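Local coordinates for CBS domain protein (Streptococcus pneumoniae serotype 4, PDB 7LZG) that is of unknown function but carries a pair of CBS domains, a module that in many relatives binds adenine nucleotides or other adenosyl ligands and regulates attached domains, at residues 22-27 against 125-130; 58-63 against 117-122. All coordinates share one frame; numbering follows the deposited sequence.

Contact 1: 22-27 against 125-130; sequences TPAKNL and GIFQGI
T22 and I130 face each other as an antiparallel hydrogen-bonded pair joined by two backbone bonds. T22 N donates to I130 O over 3.1 Å, nearly straight at 168°, and I130 N returns a bond of 3.1 Å to T22 O. One step on, P23 and G129 form a non-hydrogen-bonded pair. Proline is tolerated because this position asks for no N-H, and glycine, having no side chain, lets the backbones come together, with G129 CA against T22 O and the CA atoms of P23 and G129 4.2 Å apart. A24 N probably also bonds to Q128 O, though the modelled distance is doubtfully short.

Through these bonds strand 21-23 becomes an edge of the three-stranded antiparallel sheet whose middle strand is 127-132, joining the sequence ranges of the two CBS domains. A classic beta bulge at Q128 and G129, both facing V120, interrupts the regular pairing on the other side of that strand. After P23 a short 3-10 turn brings L27 back over the sheet.

Apolar contacts fill the angle between turn and strand. A24 CB, compact enough for close approach, sits 3.5 Å from F127 CE2. L27 crosses F127 at about a right angle, L27 CD1 lying at the ring edge 3.6 Å from F127 CZ. L27 CD1 also meets I130 CG1 at 3.5 Å, which a chi1 of 53° sets between the backbone N and carbonyl carbon. F127 further packs on P52 and V54 of strand 50-54.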
# COMPACT_ATOMS: atom_id res chain seq x y z
N THR B 22 14.33 4.19 3.28
CA THR B 22 14.59 5.23 2.30
C THR B 22 14.78 6.55 3.03
O THR B 22 13.90 6.94 3.81
CB THR B 22 13.43 5.33 1.31
OG1 THR B 22 13.19 4.04 0.73
CG2 THR B 22 13.76 6.32 0.21
N PRO B 23 15.89 7.26 2.82
CA PRO B 23 16.10 8.51 3.55
C PRO B 23 15.21 9.62 3.04
O PRO B 23 14.71 9.58 1.91
CB PRO B 23 17.58 8.82 3.29
CG PRO B 23 17.85 8.20 1.97
CD PRO B 23 17.02 6.94 1.93
N ALA B 24 15.00 10.62 3.89
CA ALA B 24 14.16 11.76 3.52
C ALA B 24 14.73 12.50 2.32
O ALA B 24 13.98 13.17 1.59
CB ALA B 24 14.00 12.72 4.70
N LYS B 25 16.04 12.40 2.09
CA LYS B 25 16.67 13.06 0.95
C LYS B 25 16.15 12.53 -0.38
O LYS B 25 16.21 13.25 -1.38
CB LYS B 25 18.19 12.89 1.04
CG LYS B 25 18.71 12.74 2.46
CD LYS B 25 20.19 12.39 2.48
CE LYS B 25 20.68 12.07 3.88
NZ LYS B 25 22.13 11.72 3.90
N ASN B 26 15.65 11.29 -0.41
CA ASN B 26 15.14 10.67 -1.63
C ASN B 26 13.62 10.55 -1.62
O ASN B 26 13.06 9.65 -2.25
CB ASN B 26 15.78 9.30 -1.83
CG ASN B 26 17.28 9.37 -2.04
OD1 ASN B 26 18.05 8.78 -1.29
ND2 ASN B 26 17.69 10.10 -3.07
N LEU B 27 12.94 11.44 -0.90
CA LEU B 27 11.49 11.40 -0.78
C LEU B 27 10.90 12.75 -1.15
O LEU B 27 11.54 13.79 -1.00
CB LEU B 27 11.06 11.04 0.65
CG LEU B 27 11.26 9.60 1.12
CD1 LEU B 27 11.17 9.56 2.63
CD2 LEU B 27 10.23 8.69 0.48
N GLY B 125 12.75 15.47 16.55
CA GLY B 125 11.47 15.62 15.89
C GLY B 125 11.59 15.85 14.40
O GLY B 125 10.60 16.14 13.72
N ILE B 126 12.80 15.70 13.87
CA ILE B 126 13.07 15.91 12.45
C ILE B 126 12.79 14.61 11.70
O ILE B 126 13.14 13.52 12.16
CB ILE B 126 14.52 16.39 12.23
CG1 ILE B 126 14.58 17.92 12.20
CG2 ILE B 126 15.11 15.82 10.96
CD1 ILE B 126 14.20 18.60 13.50
N PHE B 127 12.15 14.74 10.54
CA PHE B 127 11.84 13.59 9.70
C PHE B 127 13.08 13.16 8.91
O PHE B 127 13.71 13.98 8.24
CB PHE B 127 10.69 13.93 8.76
CG PHE B 127 10.44 12.89 7.71
CD1 PHE B 127 9.82 11.70 8.03
CD2 PHE B 127 10.82 13.11 6.40
CE1 PHE B 127 9.60 10.74 7.07
CE2 PHE B 127 10.60 12.16 5.43
CZ PHE B 127 9.98 10.97 5.76
N GLN B 128 13.41 11.87 8.99
CA GLN B 128 14.62 11.34 8.38
C GLN B 128 14.37 10.31 7.28
O GLN B 128 15.17 10.22 6.35
CB GLN B 128 15.53 10.71 9.44
CG GLN B 128 16.13 11.71 10.43
CD GLN B 128 17.19 12.59 9.79
OE1 GLN B 128 16.88 13.56 9.10
NE2 GLN B 128 18.46 12.26 10.03
N GLY B 129 13.29 9.54 7.36
CA GLY B 129 13.02 8.54 6.34
C GLY B 129 11.80 7.73 6.68
O GLY B 129 11.15 7.93 7.72
N ILE B 130 11.48 6.79 5.78
CA ILE B 130 10.30 5.94 5.92
C ILE B 130 10.66 4.50 5.61
O ILE B 130 11.62 4.21 4.88
CB ILE B 130 9.14 6.41 5.02
CG1 ILE B 130 9.59 6.56 3.56
CG2 ILE B 130 8.55 7.71 5.53
CD1 ILE B 130 9.28 5.37 2.68

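Contact 2: 58-63 against 117-122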
# COMPACT_ATOMS: atom_id res chain seq x y z
N LYS B 58 11.54 21.10 8.87
CA LYS B 58 11.57 19.65 8.71
C LYS B 58 10.99 18.90 9.91
O LYS B 58 11.22 17.69 10.03
CB LYS B 58 12.98 19.15 8.41
CG LYS B 58 13.59 19.69 7.13
CD LYS B 58 14.98 19.11 6.90
CE LYS B 58 15.55 19.55 5.57
NZ LYS B 58 16.88 18.92 5.32
N GLN B 59 10.26 19.57 10.79
CA GLN B 59 9.63 18.88 11.92
C GLN B 59 8.52 17.98 11.41
O GLN B 59 7.57 18.45 10.77
CB GLN B 59 9.09 19.89 12.92
CG GLN B 59 10.15 20.49 13.84
CD GLN B 59 10.51 19.57 14.99
OE1 GLN B 59 9.73 18.71 15.38
NE2 GLN B 59 11.71 19.75 15.53
N PHE B 60 8.62 16.68 11.70
CA PHE B 60 7.64 15.72 11.21
C PHE B 60 6.28 15.99 11.83
O PHE B 60 6.12 15.94 13.06
CB PHE B 60 8.10 14.29 11.52
CG PHE B 60 7.08 13.24 11.17
CD1 PHE B 60 6.93 12.83 9.86
CD2 PHE B 60 6.29 12.67 12.15
CE1 PHE B 60 5.99 11.86 9.53
CE2 PHE B 60 5.35 11.71 11.83
CZ PHE B 60 5.20 11.30 10.52
N VAL B 61 5.29 16.28 10.99
CA VAL B 61 3.92 16.48 11.45
C VAL B 61 3.12 15.20 11.37
O VAL B 61 2.46 14.79 12.33
CB VAL B 61 3.26 17.61 10.63
CG1 VAL B 61 1.88 17.93 11.19
CG2 VAL B 61 4.14 18.85 10.63
N GLY B 62 3.16 14.54 10.22
CA GLY B 62 2.42 13.31 10.03
C GLY B 62 2.45 12.90 8.57
O GLY B 62 3.24 13.41 7.77
N THR B 63 1.58 11.95 8.24
CA THR B 63 1.41 11.49 6.87
C THR B 63 0.04 11.90 6.36
O THR B 63 -0.90 12.09 7.13
CB THR B 63 1.56 9.97 6.77
OG1 THR B 63 0.55 9.34 7.58
CG2 THR B 63 2.93 9.54 7.26
N PHE B 117 2.96 2.24 6.43
CA PHE B 117 3.84 3.39 6.26
C PHE B 117 4.46 3.72 7.61
O PHE B 117 3.74 4.08 8.55
CB PHE B 117 3.07 4.59 5.71
CG PHE B 117 3.91 5.58 4.97
CD1 PHE B 117 4.23 5.38 3.63
CD2 PHE B 117 4.39 6.71 5.60
CE1 PHE B 117 5.00 6.30 2.94
CE2 PHE B 117 5.16 7.63 4.92
CZ PHE B 117 5.47 7.42 3.59
N LEU B 118 5.78 3.58 7.71
CA LEU B 118 6.48 3.75 8.98
C LEU B 118 7.55 4.83 8.86
O LEU B 118 8.64 4.56 8.32
CB LEU B 118 7.10 2.43 9.43
CG LEU B 118 7.71 2.41 10.83
CD1 LEU B 118 6.65 2.76 11.87
CD2 LEU B 118 8.32 1.05 11.13
N PRO B 119 7.30 6.04 9.32
CA PRO B 119 8.31 7.10 9.26
C PRO B 119 9.40 6.89 10.30
O PRO B 119 9.24 6.16 11.28
CB PRO B 119 7.52 8.38 9.54
CG PRO B 119 6.06 7.99 9.44
CD PRO B 119 6.01 6.55 9.83
N VAL B 120 10.53 7.55 10.06
CA VAL B 120 11.67 7.51 10.97
C VAL B 120 11.91 8.93 11.46
O VAL B 120 12.31 9.81 10.69
CB VAL B 120 12.93 6.94 10.30
CG1 VAL B 120 14.11 6.97 11.27
CG2 VAL B 120 12.67 5.53 9.81
N VAL B 121 11.66 9.16 12.75
CA VAL B 121 11.81 10.47 13.37
C VAL B 121 12.79 10.33 14.53
O VAL B 121 12.65 9.44 15.37
CB VAL B 121 10.46 11.02 13.87
CG1 VAL B 121 10.62 12.46 14.33
CG2 VAL B 121 9.40 10.91 12.79
N ASP B 122 13.79 11.22 14.56
CA ASP B 122 14.76 11.20 15.64
C ASP B 122 14.14 11.74 16.93
O ASP B 122 12.97 12.15 16.97
CB ASP B 122 16.01 12.00 15.25
CG ASP B 122 15.67 13.38 14.72
OD1 ASP B 122 14.49 13.77 14.75
OD2 ASP B 122 16.61 14.09 14.28
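Strands 60-63 and 117-121 run antiparallel at 174°, but their axes stay 8.9 Å apart and no hydrogen bond crosses, so this is a face-to-face packing of strands from two different sheets. The segments lie in the two CBS sequence ranges, so the packing joins the two motifs sheet against sheet, as expected for a CBS-pair protein. F60 fills much of the gap. Its CG is anti to the backbone N (chi1 175°), which carries the ring along the strand to meet two residues on the same face of 117-121. F60 CZ lies 3.6 Å from P119 CG. Nearer the root of the ring, F60 CD2 lies 3.6 Å from V121 CG2. The F60 side chain crosses those of P119 and V121 at about a right angle. Within its own strand, G62 N stands 3.8 Å above the F60 ring plane, over the centre. Proline and valine suit the opposite face, being compact and wholly apolar.

Farther along, T63 slides past F117 in the opposite direction, bringing T63 CG2 to 3.6 Å from F117 CD2. The threonine methyl joins the apolar layer, while OG1 makes a weak hydrogen bond to R50 NE.

V61 and G62, both facing V53, form a classic beta bulge against strand 50-54, whose P52 touches F60 and F117. Beside 117-121 in its own sheet, strand 127-132 packs on F117 through I130 and T132; L118 points away from 58-63, toward V108 and K111 of helix 105-111.

From the N terminus, helices 4-14 and 17-20 lead into strand 21-23, where the first segment of contact 1 begins. The chain then builds the mixed sheet of strands 30-31, 50-54 and 60-65, the last of which carries 58-63 into contact 2. After helices 66-76 and 105-111 it reaches 117-122 and closes contact 2. Strand 127-132 follows directly and closes contact 1, so contact 2 is nested inside the longer loop. Contact 1 is made within one sheet, whereas contact 2 packs that sheet on the other. They also touch, G125 O probably accepting a hydrogen bond from F60 N, 2.9 Å away, and V120 probably bonding to G129.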